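Local coordinates for protein kojibiose phosphorylase (PDB 6W0P) that is a carbohydrate-active enzyme of glycoside hydrolase family 65, combining a beta-rich N-terminal domain, a helical central catalytic domain and a small C-terminal domain, at residues V89-I94 and R249-I254; E170-S175 and Q228-L233; F374-L379 and I445-E450; G393-V398 and Q418-V423. All blocks are in the same frame, centred on the assembly; numbering follows the deposited sequence.

Contact 1 (V89-I94 and R249-I254)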
loop_
_atom_site.group_PDB
_atom_site.type_symbol
_atom_site.label_atom_id
_atom_site.label_comp_id
_atom_site.label_asym_id
_atom_site.label_seq_id
_atom_site.Cartn_x
_atom_site.Cartn_y
_atom_site.Cartn_z
ATOM N N VAL A 89 -8.683 -31.823 -8.218
ATOM C CA VAL A 89 -9.296 -32.769 -9.182
ATOM C C VAL A 89 -10.821 -32.654 -9.102
ATOM O O VAL A 89 -11.399 -32.864 -8.024
ATOM C CB VAL A 89 -8.770 -34.199 -8.956
ATOM C CG1 VAL A 89 -8.990 -34.693 -7.526
ATOM C CG2 VAL A 89 -9.342 -35.171 -9.979
ATOM N N ASN A 90 -11.451 -32.324 -10.226
ATOM C CA ASN A 90 -12.925 -32.442 -10.394
ATOM C C ASN A 90 -13.267 -33.927 -10.612
ATOM O O ASN A 90 -12.975 -34.426 -11.713
ATOM C CB ASN A 90 -13.408 -31.575 -11.563
ATOM C CG ASN A 90 -14.901 -31.690 -11.797
ATOM O OD1 ASN A 90 -15.563 -32.532 -11.191
ATOM N ND2 ASN A 90 -15.434 -30.829 -12.653
ATOM N N PHE A 91 -13.793 -34.621 -9.593
ATOM C CA PHE A 91 -14.022 -36.096 -9.620
ATOM C C PHE A 91 -15.513 -36.401 -9.777
ATOM O O PHE A 91 -15.890 -37.566 -9.678
ATOM C CB PHE A 91 -13.434 -36.768 -8.381
ATOM C CG PHE A 91 -13.849 -36.184 -7.054
ATOM C CD1 PHE A 91 -15.135 -36.370 -6.559
ATOM C CD2 PHE A 91 -12.938 -35.476 -6.281
ATOM C CE1 PHE A 91 -15.508 -35.823 -5.345
ATOM C CE2 PHE A 91 -13.309 -34.950 -5.055
ATOM C CZ PHE A 91 -14.588 -35.130 -4.585
ATOM N N PHE A 92 -16.339 -35.379 -10.006
ATOM C CA PHE A 92 -17.799 -35.532 -10.244
ATOM C C PHE A 92 -18.120 -35.248 -11.712
ATOM O O PHE A 92 -19.274 -35.480 -12.133
ATOM C CB PHE A 92 -18.594 -34.606 -9.320
ATOM C CG PHE A 92 -18.718 -35.052 -7.877
ATOM C CD1 PHE A 92 -18.897 -36.387 -7.541
ATOM C CD2 PHE A 92 -18.736 -34.118 -6.855
ATOM C CE1 PHE A 92 -19.050 -36.771 -6.217
ATOM C CE2 PHE A 92 -18.900 -34.503 -5.535
ATOM C CZ PHE A 92 -19.053 -35.829 -5.218
ATOM N N LYS A 93 -17.123 -34.792 -12.472
ATOM C CA LYS A 93 -17.292 -34.375 -13.885
ATOM C C LYS A 93 -17.808 -35.540 -14.736
ATOM O O LYS A 93 -17.235 -36.643 -14.692
ATOM C CB LYS A 93 -15.989 -33.860 -14.489
ATOM C CG LYS A 93 -16.165 -33.307 -15.897
ATOM C CD LYS A 93 -14.972 -32.534 -16.369
ATOM C CE LYS A 93 -15.026 -32.278 -17.863
ATOM N NZ LYS A 93 -13.785 -31.642 -18.351
ATOM N N ILE A 94 -18.875 -35.289 -15.483
ATOM C CA ILE A 94 -19.385 -36.244 -16.509
ATOM C C ILE A 94 -19.558 -35.504 -17.833
ATOM O O ILE A 94 -19.524 -34.247 -17.849
ATOM C CB ILE A 94 -20.705 -36.911 -16.065
ATOM C CG1 ILE A 94 -21.871 -35.920 -16.079
ATOM C CG2 ILE A 94 -20.536 -37.565 -14.703
ATOM C CD1 ILE A 94 -23.193 -36.510 -15.634
ATOM N N ARG A 249 -20.497 -44.321 -9.183
ATOM C CA ARG A 249 -19.056 -43.985 -9.166
ATOM C C ARG A 249 -18.556 -43.881 -7.717
ATOM O O ARG A 249 -19.103 -43.043 -6.953
ATOM C CB ARG A 249 -18.806 -42.655 -9.873
ATOM C CG ARG A 249 -17.341 -42.447 -10.207
ATOM C CD ARG A 249 -16.913 -41.005 -10.124
ATOM N NE ARG A 249 -17.676 -40.120 -10.997
ATOM C CZ ARG A 249 -17.155 -39.332 -11.922
ATOM N NH1 ARG A 249 -15.859 -39.352 -12.153
ATOM N NH2 ARG A 249 -17.924 -38.501 -12.607
ATOM N N TYR A 250 -17.539 -44.683 -7.385
ATOM C CA TYR A 250 -16.740 -44.606 -6.139
ATOM C C TYR A 250 -15.453 -43.842 -6.442
ATOM O O TYR A 250 -14.772 -44.174 -7.444
ATOM C CB TYR A 250 -16.442 -46.009 -5.614
ATOM C CG TYR A 250 -17.686 -46.827 -5.388
ATOM C CD1 TYR A 250 -18.246 -47.550 -6.422
ATOM C CD2 TYR A 250 -18.329 -46.856 -4.156
ATOM C CE1 TYR A 250 -19.393 -48.308 -6.238
ATOM C CE2 TYR A 250 -19.494 -47.593 -3.963
ATOM C CZ TYR A 250 -20.026 -48.332 -5.009
ATOM O OH TYR A 250 -21.145 -49.101 -4.886
ATOM N N VAL A 251 -15.149 -42.835 -5.627
ATOM C CA VAL A 251 -13.894 -42.036 -5.723
ATOM C C VAL A 251 -13.123 -42.139 -4.396
ATOM O O VAL A 251 -13.760 -42.124 -3.352
ATOM C CB VAL A 251 -14.213 -40.576 -6.093
ATOM C CG1 VAL A 251 -12.958 -39.731 -6.247
ATOM C CG2 VAL A 251 -15.064 -40.500 -7.350
ATOM N N THR A 252 -11.798 -42.276 -4.467
ATOM C CA THR A 252 -10.851 -42.138 -3.334
ATOM C C THR A 252 -9.744 -41.166 -3.755
ATOM O O THR A 252 -9.223 -41.311 -4.848
ATOM C CB THR A 252 -10.344 -43.498 -2.851
ATOM O OG1 THR A 252 -11.470 -44.203 -2.327
ATOM C CG2 THR A 252 -9.275 -43.370 -1.792
ATOM N N ASN A 253 -9.498 -40.142 -2.933
ATOM C CA ASN A 253 -8.452 -39.114 -3.132
ATOM C C ASN A 253 -7.501 -39.249 -1.948
ATOM O O ASN A 253 -7.985 -39.140 -0.784
ATOM C CB ASN A 253 -9.081 -37.729 -3.286
ATOM C CG ASN A 253 -9.955 -37.632 -4.517
ATOM O OD1 ASN A 253 -9.483 -37.824 -5.634
ATOM N ND2 ASN A 253 -11.224 -37.349 -4.343
ATOM N N ILE A 254 -6.227 -39.560 -2.213
ATOM C CA ILE A 254 -5.176 -39.652 -1.160
ATOM C C ILE A 254 -4.192 -38.504 -1.389
ATOM O O ILE A 254 -3.566 -38.455 -2.476
ATOM C CB ILE A 254 -4.476 -41.024 -1.143
ATOM C CG1 ILE A 254 -5.466 -42.185 -1.066
ATOM C CG2 ILE A 254 -3.484 -41.075 0.010
ATOM C CD1 ILE A 254 -6.280 -42.227 0.227
#
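The guanidinium of Arg249 carries the backbone oxygen of Phe91 over one face, 3.0 Å above its plane and off to one side of its middle, while Lys93 O and Ile94 CG2 lie at its edge. The Phe91 ring is met obliquely by Asn253 ND2, 3.2 Å from Phe91 CD2, and by Val251 CG1, with the ring and amide planes 37° apart. In its own plane it meets Phe92, directing Phe91 CE1 above the middle of the Phe92 ring. The one hydrogen bond between the segments runs from Arg249 NH2 to Lys93 O (2.9 Å, 165° at the hydrogen); the donor stands above the carbonyl plane, although the oxygen lies almost exactly in the guanidinium plane. Arginine suits this place because NE and NH1 are also used, on Gln155 OE1 and His172 O, so three acceptors fix the group's rotation. Phe91 CB points toward the strand, 3.7 Å from Val251 CG1; chi1 (52°) then sets the ring beside Asn253. Asn90 holds the loop in shape through an Asx turn, its OD1 accepting from Phe92 N, and Asn253 OD1 is bound by Ser213. Strand 245-256 runs between strands 152-161 and 210-217 of the large antiparallel sheet. Its Tyr250, Thr252 and Ile254 face helix 263-277, whereas Arg249, Val251 and Asn253 receive the loop that leads into strand 94-98 of the second sheet.

Contact 2 (E170-S175 and Q228-L233)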
loop_
_atom_site.group_PDB
_atom_site.type_symbol
_atom_site.label_atom_id
_atom_site.label_comp_id
_atom_site.label_asym_id
_atom_site.label_seq_id
_atom_site.Cartn_x
_atom_site.Cartn_y
_atom_site.Cartn_z
ATOM N N GLU A 170 -19.732 -40.263 -20.123
ATOM C CA GLU A 170 -18.287 -40.198 -19.785
ATOM C C GLU A 170 -18.161 -39.808 -18.302
ATOM O O GLU A 170 -18.743 -38.795 -17.933
ATOM C CB GLU A 170 -17.564 -39.182 -20.671
ATOM C CG GLU A 170 -17.655 -39.475 -22.161
ATOM C CD GLU A 170 -16.961 -38.473 -23.082
ATOM O OE1 GLU A 170 -16.413 -37.465 -22.580
ATOM O OE2 GLU A 170 -16.984 -38.687 -24.303
ATOM N N LEU A 171 -17.442 -40.598 -17.504
ATOM C CA LEU A 171 -16.991 -40.220 -16.146
ATOM C C LEU A 171 -15.535 -39.744 -16.223
ATOM O O LEU A 171 -14.674 -40.507 -16.728
ATOM C CB LEU A 171 -17.133 -41.402 -15.178
ATOM C CG LEU A 171 -18.492 -42.095 -15.117
ATOM C CD1 LEU A 171 -18.514 -43.064 -13.952
ATOM C CD2 LEU A 171 -19.632 -41.097 -15.000
ATOM N N HIS A 172 -15.280 -38.539 -15.702
ATOM C CA HIS A 172 -13.950 -37.880 -15.718
ATOM C C HIS A 172 -13.398 -37.725 -14.293
ATOM O O HIS A 172 -14.184 -37.400 -13.372
ATOM C CB HIS A 172 -14.050 -36.513 -16.390
ATOM C CG HIS A 172 -14.454 -36.524 -17.824
ATOM N ND1 HIS A 172 -13.840 -35.711 -18.760
ATOM C CD2 HIS A 172 -15.426 -37.186 -18.481
ATOM C CE1 HIS A 172 -14.416 -35.881 -19.931
ATOM N NE2 HIS A 172 -15.384 -36.784 -19.787
ATOM N N LEU A 173 -12.092 -37.938 -14.127
ATOM C CA LEU A 173 -11.259 -37.233 -13.123
ATOM C C LEU A 173 -10.427 -36.207 -13.891
ATOM O O LEU A 173 -9.635 -36.626 -14.759
ATOM C CB LEU A 173 -10.357 -38.213 -12.370
ATOM C CG LEU A 173 -11.039 -39.463 -11.827
ATOM C CD1 LEU A 173 -10.010 -40.359 -11.169
ATOM C CD2 LEU A 173 -12.152 -39.112 -10.844
ATOM N N ASP A 174 -10.645 -34.924 -13.612
ATOM C CA ASP A 174 -10.098 -33.777 -14.376
ATOM C C ASP A 174 -9.215 -32.959 -13.441
ATOM O O ASP A 174 -9.783 -32.291 -12.553
ATOM C CB ASP A 174 -11.221 -32.904 -14.952
ATOM C CG ASP A 174 -10.707 -31.648 -15.637
ATOM O OD1 ASP A 174 -9.474 -31.554 -15.777
ATOM O OD2 ASP A 174 -11.534 -30.773 -16.034
ATOM N N SER A 175 -7.891 -33.001 -13.609
ATOM C CA SER A 175 -6.977 -32.184 -12.775
ATOM C C SER A 175 -6.302 -31.110 -13.635
ATOM O O SER A 175 -5.214 -30.661 -13.249
ATOM C CB SER A 175 -5.989 -33.035 -12.017
ATOM O OG SER A 175 -5.256 -32.244 -11.083
ATOM N N GLN A 228 -3.179 -36.367 -20.305
ATOM C CA GLN A 228 -2.363 -35.608 -19.327
ATOM C C GLN A 228 -3.326 -35.034 -18.260
ATOM O O GLN A 228 -4.234 -34.250 -18.601
ATOM C CB GLN A 228 -1.450 -34.633 -20.077
ATOM C CG GLN A 228 -2.114 -33.351 -20.551
ATOM C CD GLN A 228 -2.260 -32.348 -19.428
ATOM O OE1 GLN A 228 -1.745 -32.551 -18.327
ATOM N NE2 GLN A 228 -2.975 -31.264 -19.694
ATOM N N LYS A 229 -3.191 -35.507 -17.022
ATOM C CA LYS A 229 -3.923 -35.031 -15.811
ATOM C C LYS A 229 -5.440 -35.265 -15.913
ATOM O O LYS A 229 -6.163 -34.658 -15.116
ATOM C CB LYS A 229 -3.600 -33.555 -15.551
ATOM C CG LYS A 229 -2.133 -33.286 -15.241
ATOM C CD LYS A 229 -1.846 -32.020 -14.469
ATOM C CE LYS A 229 -2.603 -30.809 -14.957
ATOM N NZ LYS A 229 -2.122 -30.346 -16.272
ATOM N N GLU A 230 -5.923 -36.123 -16.817
ATOM C CA GLU A 230 -7.345 -36.553 -16.816
ATOM C C GLU A 230 -7.461 -38.020 -17.250
ATOM O O GLU A 230 -6.708 -38.461 -18.160
ATOM C CB GLU A 230 -8.231 -35.619 -17.652
ATOM C CG GLU A 230 -8.192 -35.857 -19.142
ATOM C CD GLU A 230 -9.143 -35.007 -19.975
ATOM O OE1 GLU A 230 -10.000 -34.321 -19.387
ATOM O OE2 GLU A 230 -9.017 -35.042 -21.219
ATOM N N VAL A 231 -8.376 -38.751 -16.614
ATOM C CA VAL A 231 -8.766 -40.112 -17.065
ATOM C C VAL A 231 -10.277 -40.131 -17.283
ATOM O O VAL A 231 -10.983 -39.365 -16.639
ATOM C CB VAL A 231 -8.270 -41.189 -16.088
ATOM C CG1 VAL A 231 -6.751 -41.165 -16.034
ATOM C CG2 VAL A 231 -8.882 -41.038 -14.700
ATOM N N ILE A 232 -10.727 -40.946 -18.229
ATOM C CA ILE A 232 -12.148 -41.019 -18.666
ATOM C C ILE A 232 -12.539 -42.495 -18.743
ATOM O O ILE A 232 -11.734 -43.299 -19.245
ATOM C CB ILE A 232 -12.361 -40.267 -19.996
ATOM C CG1 ILE A 232 -11.779 -38.855 -19.947
ATOM C CG2 ILE A 232 -13.830 -40.250 -20.389
ATOM C CD1 ILE A 232 -11.880 -38.106 -21.264
ATOM N N LEU A 233 -13.704 -42.826 -18.208
ATOM C CA LEU A 233 -14.414 -44.087 -18.478
ATOM C C LEU A 233 -15.581 -43.762 -19.426
ATOM O O LEU A 233 -16.365 -42.850 -19.107
ATOM C CB LEU A 233 -14.872 -44.669 -17.135
ATOM C CG LEU A 233 -13.778 -45.267 -16.245
ATOM C CD1 LEU A 233 -14.284 -45.481 -14.822
ATOM C CD2 LEU A 233 -13.267 -46.582 -16.804
HETATM O O HOH W 1 -9.028 -31.997 -18.511
#
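The imidazole of His172 lies alongside Ile232, whose CG1 sits over one ring face in a CH-pi contact, 3.9 Å from the centroid and 9° off the normal. His172 CG stands beside its backbone N (chi1 -63°), which lays the ring over Ile232, a beta-branched residue suited to a strand. Both belong to a non-hydrogen-bonded pair of an antiparallel ladder, flanked by the hydrogen-bonded pairs Leu171-Leu233 and Leu173-Val231. Leu233 N reaches Leu171 O at 2.9 Å. Leu171, Leu173, Val231 and Leu233 line the apolar face, turned to strands 197-204 and 210-217; Leu173 CD1 meets Val231 CG2 at 3.8 Å. On the His172 face, His172 NE2 donates to the anti lone pair of Glu170 OE1 (3.1 Å), nearly in the ring plane, while Glu170 OE2 pairs with Lys168. Asp174 OD1 and Glu230 OE1 stand 4.6 Å apart; a water donates to Glu230 OE1 and, weakly, to Asp174 OD1, which Asn176 N also binds. These donors probably ease the repulsion between the carboxylates, and Glu170 would favour a proton on His172 NE2.

Contact 3 (F374-L379 and I445-E450)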
loop_
_atom_site.group_PDB
_atom_site.type_symbol
_atom_site.label_atom_id
_atom_site.label_comp_id
_atom_site.label_asym_id
_atom_site.label_seq_id
_atom_site.Cartn_x
_atom_site.Cartn_y
_atom_site.Cartn_z
ATOM N N PHE A 374 -3.821 -27.099 15.052
ATOM C CA PHE A 374 -3.465 -26.457 13.770
ATOM C C PHE A 374 -2.450 -25.354 14.069
ATOM O O PHE A 374 -1.488 -25.230 13.290
ATOM C CB PHE A 374 -4.671 -25.901 13.013
ATOM C CG PHE A 374 -4.256 -24.853 12.016
ATOM C CD1 PHE A 374 -3.553 -25.196 10.872
ATOM C CD2 PHE A 374 -4.500 -23.515 12.261
ATOM C CE1 PHE A 374 -3.157 -24.230 9.962
ATOM C CE2 PHE A 374 -4.090 -22.547 11.359
ATOM C CZ PHE A 374 -3.419 -22.907 10.210
ATOM N N ARG A 375 -2.684 -24.567 15.126
ATOM C CA ARG A 375 -1.820 -23.417 15.511
ATOM C C ARG A 375 -0.514 -23.927 16.129
ATOM O O ARG A 375 0.526 -23.327 15.877
ATOM C CB ARG A 375 -2.552 -22.472 16.467
ATOM C CG ARG A 375 -3.798 -21.844 15.860
ATOM C CD ARG A 375 -3.534 -20.987 14.624
ATOM N NE ARG A 375 -4.683 -20.130 14.318
ATOM C CZ ARG A 375 -4.730 -19.191 13.383
ATOM N NH1 ARG A 375 -3.687 -18.951 12.611
ATOM N NH2 ARG A 375 -5.836 -18.486 13.217
ATOM N N TYR A 376 -0.561 -24.971 16.946
ATOM C CA TYR A 376 0.669 -25.574 17.508
ATOM C C TYR A 376 1.547 -26.006 16.334
ATOM O O TYR A 376 2.754 -25.751 16.355
ATOM C CB TYR A 376 0.402 -26.747 18.455
ATOM C CG TYR A 376 1.700 -27.272 19.003
ATOM C CD1 TYR A 376 2.354 -26.622 20.037
ATOM C CD2 TYR A 376 2.360 -28.312 18.366
ATOM C CE1 TYR A 376 3.600 -27.043 20.475
ATOM C CE2 TYR A 376 3.604 -28.748 18.791
ATOM C CZ TYR A 376 4.231 -28.109 19.844
ATOM O OH TYR A 376 5.455 -28.560 20.244
ATOM N N ASN A 377 0.944 -26.592 15.304
ATOM C CA ASN A 377 1.700 -27.219 14.192
ATOM C C ASN A 377 2.159 -26.149 13.197
ATOM O O ASN A 377 2.840 -26.535 12.237
ATOM C CB ASN A 377 0.903 -28.354 13.543
ATOM C CG ASN A 377 0.767 -29.563 14.441
ATOM O OD1 ASN A 377 1.732 -29.970 15.089
ATOM N ND2 ASN A 377 -0.416 -30.153 14.487
ATOM N N THR A 378 1.785 -24.877 13.396
ATOM C CA THR A 378 2.243 -23.723 12.571
ATOM C C THR A 378 2.982 -22.728 13.472
ATOM O O THR A 378 3.127 -21.564 13.056
ATOM C CB THR A 378 1.085 -23.044 11.817
ATOM O OG1 THR A 378 -0.040 -22.896 12.690
ATOM C CG2 THR A 378 0.689 -23.825 10.586
ATOM N N LEU A 379 3.461 -23.178 14.636
ATOM C CA LEU A 379 4.317 -22.370 15.546
ATOM C C LEU A 379 5.571 -21.870 14.814
ATOM O O LEU A 379 5.938 -20.714 15.026
ATOM C CB LEU A 379 4.717 -23.187 16.781
ATOM C CG LEU A 379 4.088 -22.750 18.102
ATOM C CD1 LEU A 379 4.689 -23.527 19.277
ATOM C CD2 LEU A 379 4.246 -21.252 18.331
ATOM N N ILE A 445 1.564 -24.770 27.110
ATOM C CA ILE A 445 2.580 -23.920 27.788
ATOM C C ILE A 445 3.529 -23.369 26.725
ATOM O O ILE A 445 3.744 -22.163 26.712
ATOM C CB ILE A 445 3.298 -24.728 28.880
ATOM C CG1 ILE A 445 2.296 -25.279 29.897
ATOM C CG2 ILE A 445 4.398 -23.896 29.540
ATOM C CD1 ILE A 445 2.884 -26.289 30.866
ATOM N N GLU A 446 4.044 -24.228 25.843
ATOM C CA GLU A 446 4.988 -23.814 24.778
ATOM C C GLU A 446 4.371 -22.670 23.953
ATOM O O GLU A 446 5.058 -21.633 23.778
ATOM C CB GLU A 446 5.370 -24.990 23.883
ATOM C CG GLU A 446 6.525 -24.628 22.964
ATOM C CD GLU A 446 6.869 -25.674 21.931
ATOM O OE1 GLU A 446 6.438 -26.824 22.108
ATOM O OE2 GLU A 446 7.551 -25.327 20.940
ATOM N N MET A 447 3.132 -22.855 23.479
ATOM C CA MET A 447 2.380 -21.863 22.663
ATOM C C MET A 447 2.225 -20.564 23.447
ATOM O O MET A 447 2.358 -19.499 22.821
ATOM C CB MET A 447 0.986 -22.370 22.297
ATOM C CG MET A 447 1.031 -23.551 21.383
ATOM S SD MET A 447 -0.576 -24.286 21.192
ATOM C CE MET A 447 -1.188 -23.294 19.827
ATOM N N LEU A 448 1.946 -20.652 24.749
ATOM C CA LEU A 448 1.690 -19.458 25.596
ATOM C C LEU A 448 3.003 -18.683 25.823
ATOM O O LEU A 448 2.961 -17.411 25.855
ATOM C CB LEU A 448 1.075 -19.892 26.925
ATOM C CG LEU A 448 -0.348 -20.452 26.861
ATOM C CD1 LEU A 448 -0.827 -20.807 28.264
ATOM C CD2 LEU A 448 -1.316 -19.460 26.212
ATOM N N VAL A 449 4.132 -19.389 25.996
ATOM C CA VAL A 449 5.452 -18.737 26.247
ATOM C C VAL A 449 5.859 -18.025 24.957
ATOM O O VAL A 449 6.266 -16.861 25.023
ATOM C CB VAL A 449 6.511 -19.743 26.746
ATOM C CG1 VAL A 449 7.933 -19.196 26.636
ATOM C CG2 VAL A 449 6.214 -20.173 28.172
ATOM N N GLU A 450 5.719 -18.708 23.820
ATOM C CA GLU A 450 6.093 -18.136 22.502
ATOM C C GLU A 450 5.239 -16.894 22.219
ATOM O O GLU A 450 5.831 -15.892 21.783
ATOM C CB GLU A 450 5.974 -19.172 21.378
ATOM C CG GLU A 450 6.973 -20.316 21.502
ATOM C CD GLU A 450 8.450 -19.964 21.364
ATOM O OE1 GLU A 450 8.762 -18.796 21.044
ATOM O OE2 GLU A 450 9.287 -20.862 21.617
#
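Met447 fills the tight part of this contact, reaching from helix 437-458 to the end of helix 365-376. Its CG meets Tyr376 CD1 at 3.6 Å, in the plane of the ring, and SD follows along the same edge as a Met-aromatic contact, 5.2 Å from the centroid. The bend at the last torsion (chi3 87°) carries Met447 CE toward the backbone of helix 365-376, 3.4 Å from Tyr376 N. A flexible, polarisable methionine suits such an uneven groove, and Val423 and Ile427 of helix 418-434 line it further. Leu379 packs somewhat more loosely: Leu379 CD1 comes to 3.8 Å from Glu446 OE2, and Leu379 CD2 stays 4.1 Å from Glu450 CB. On the side where Tyr376 is partly exposed, its CG lies anti to the backbone N (chi1 -179°), which brings the phenol to Glu446. Tyr376 OH donates to Glu446 OE1 at 2.7 Å, on the syn side and 29° out of the carboxylate plane; ring and carboxylate planes are close to perpendicular. The bond satisfies one oxygen of the buried Glu446 and, with a long, weak ion pair from Lys517 to the other, probably favours its ionised form.

Contact 4 (G393-V398 and Q418-V423)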
loop_
_atom_site.group_PDB
_atom_site.type_symbol
_atom_site.label_atom_id
_atom_site.label_comp_id
_atom_site.label_asym_id
_atom_site.label_seq_id
_atom_site.Cartn_x
_atom_site.Cartn_y
_atom_site.Cartn_z
ATOM N N GLY A 393 9.628 -14.645 19.557
ATOM C CA GLY A 393 8.446 -15.450 19.908
ATOM C C GLY A 393 7.607 -15.752 18.675
ATOM O O GLY A 393 8.184 -15.946 17.586
ATOM N N ALA A 394 6.289 -15.857 18.842
ATOM C CA ALA A 394 5.373 -16.337 17.787
ATOM C C ALA A 394 4.298 -15.270 17.533
ATOM O O ALA A 394 3.539 -14.959 18.469
ATOM C CB ALA A 394 4.778 -17.670 18.172
ATOM N N CYS A 395 4.308 -14.691 16.328
ATOM C CA CYS A 395 3.302 -13.729 15.827
ATOM C C CYS A 395 2.423 -14.489 14.841
ATOM O O CYS A 395 2.858 -14.665 13.687
ATOM C CB CYS A 395 3.943 -12.525 15.158
ATOM S SG CYS A 395 2.722 -11.368 14.483
ATOM N N PHE A 396 1.287 -15.007 15.293
ATOM C CA PHE A 396 0.353 -15.752 14.416
ATOM C C PHE A 396 -0.243 -14.771 13.410
ATOM O O PHE A 396 -0.619 -13.641 13.747
ATOM C CB PHE A 396 -0.707 -16.484 15.243
ATOM C CG PHE A 396 -0.211 -17.752 15.874
ATOM C CD1 PHE A 396 -0.171 -18.928 15.142
ATOM C CD2 PHE A 396 0.247 -17.760 17.176
ATOM C CE1 PHE A 396 0.333 -20.091 15.707
ATOM C CE2 PHE A 396 0.762 -18.917 17.734
ATOM C CZ PHE A 396 0.799 -20.083 17.002
ATOM N N PRO A 397 -0.372 -15.190 12.136
ATOM C CA PRO A 397 -0.764 -14.274 11.076
ATOM C C PRO A 397 -2.248 -13.887 11.057
ATOM O O PRO A 397 -3.065 -14.637 11.547
ATOM C CB PRO A 397 -0.388 -15.078 9.822
ATOM C CG PRO A 397 -0.622 -16.530 10.242
ATOM C CD PRO A 397 -0.109 -16.559 11.659
ATOM N N VAL A 398 -2.552 -12.762 10.405
ATOM C CA VAL A 398 -3.930 -12.273 10.108
ATOM C C VAL A 398 -4.640 -13.309 9.235
ATOM O O VAL A 398 -5.764 -13.736 9.574
ATOM C CB VAL A 398 -3.890 -10.893 9.427
ATOM C CG1 VAL A 398 -5.258 -10.477 8.928
ATOM C CG2 VAL A 398 -3.319 -9.838 10.357
ATOM N N GLN A 418 -4.457 -9.467 17.118
ATOM C CA GLN A 418 -5.657 -10.261 17.496
ATOM C C GLN A 418 -5.453 -11.730 17.144
ATOM O O GLN A 418 -6.003 -12.569 17.835
ATOM C CB GLN A 418 -6.963 -9.707 16.887
ATOM C CG GLN A 418 -7.016 -9.652 15.363
ATOM C CD GLN A 418 -7.978 -8.602 14.845
ATOM O OE1 GLN A 418 -8.079 -7.501 15.384
ATOM N NE2 GLN A 418 -8.702 -8.941 13.798
ATOM N N PRO A 419 -4.693 -12.163 16.112
ATOM C CA PRO A 419 -4.534 -13.606 15.907
ATOM C C PRO A 419 -3.727 -14.283 17.026
ATOM O O PRO A 419 -4.061 -15.400 17.408
ATOM C CB PRO A 419 -3.811 -13.727 14.564
ATOM C CG PRO A 419 -3.945 -12.358 13.901
ATOM C CD PRO A 419 -4.062 -11.368 15.035
ATOM N N SER A 420 -2.696 -13.593 17.528
ATOM C CA SER A 420 -1.785 -14.073 18.592
ATOM C C SER A 420 -2.528 -14.122 19.937
ATOM O O SER A 420 -2.554 -15.185 20.547
ATOM C CB SER A 420 -0.538 -13.232 18.656
ATOM O OG SER A 420 0.236 -13.405 17.480
ATOM N N THR A 421 -3.188 -13.050 20.362
ATOM C CA THR A 421 -4.041 -13.101 21.580
ATOM C C THR A 421 -5.222 -14.051 21.328
ATOM O O THR A 421 -5.657 -14.697 22.273
ATOM C CB THR A 421 -4.431 -11.708 22.072
ATOM O OG1 THR A 421 -5.177 -11.011 21.070
ATOM C CG2 THR A 421 -3.210 -10.920 22.485
ATOM N N GLY A 422 -5.672 -14.203 20.087
ATOM C CA GLY A 422 -6.754 -15.150 19.742
ATOM C C GLY A 422 -6.382 -16.604 20.012
ATOM O O GLY A 422 -7.228 -17.360 20.549
ATOM N N VAL A 423 -5.171 -17.007 19.658
ATOM C CA VAL A 423 -4.642 -18.354 20.033
ATOM C C VAL A 423 -4.532 -18.432 21.561
ATOM O O VAL A 423 -4.982 -19.432 22.112
ATOM C CB VAL A 423 -3.343 -18.722 19.286
ATOM C CG1 VAL A 423 -2.834 -20.097 19.681
ATOM C CG2 VAL A 423 -3.552 -18.675 17.770
HETATM O O HOH W 2 -0.363 -11.699 15.519
#
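Phe396 comes closest to the helix at Ser420, 5.0 Å between their CA atoms, where the irregular segment 393-398 passes the first turn of helix 418-434. Ser420 OG accepts from Phe396 N at 2.9 Å, although the 137° angle at the hydrogen leaves the bond bent. OG stands beside its own backbone N (chi1 -67°), which turns it from the helix flank to the loop. A water 2.7 Å from Ser420 OG also donates to Phe396 O at 2.6 Å, so the hydroxyl and the water together attend to both backbone polar groups of one residue. Serine suits the place, being short enough to fit under the loop while offering a hydroxyl. Next to it, Pro419 presents CB to Pro397 O at 3.2 Å and to Phe396 O; a proline is well accommodated in a first helical turn, where no amide hydrogen is needed for an i to i-4 bond. The Phe396 ring lies across Val423, whose CG2 sits over one face as a CH-pi contact, 4.1 Å from the centroid and 17° off the normal. Ala382 and Ile451, from two further helices, also touch this side chain. Hydroxyl and water thus meet the polar needs of a buried loop backbone, while Val423 covers one face of the ring.

All four contacts are largely buried, but they fall into two pairs in different domains. Contacts 1 and 2, with centres about 9 Å apart, share the N-terminal beta region and meet where loop 89-94 lies on strand 165-174: Asn90 N reaches Asp174 O, and Phe91 CB packs on Leu173 CD2. Contact 2 is a regular ladder within one sheet, whereas in contact 1 strand side chains grip loop backbone and a phenyl ring. Contacts 3 and 4, about 10 Å apart between centres, belong to the helical catalytic domain and meet through helices 418-434 and 437-458, Met447 CE on Val423 CG1, and where Glu450 O lies 3.0 Å from Ala394 N. There side chains dominate, with sulfur, rings and single hydroxyls.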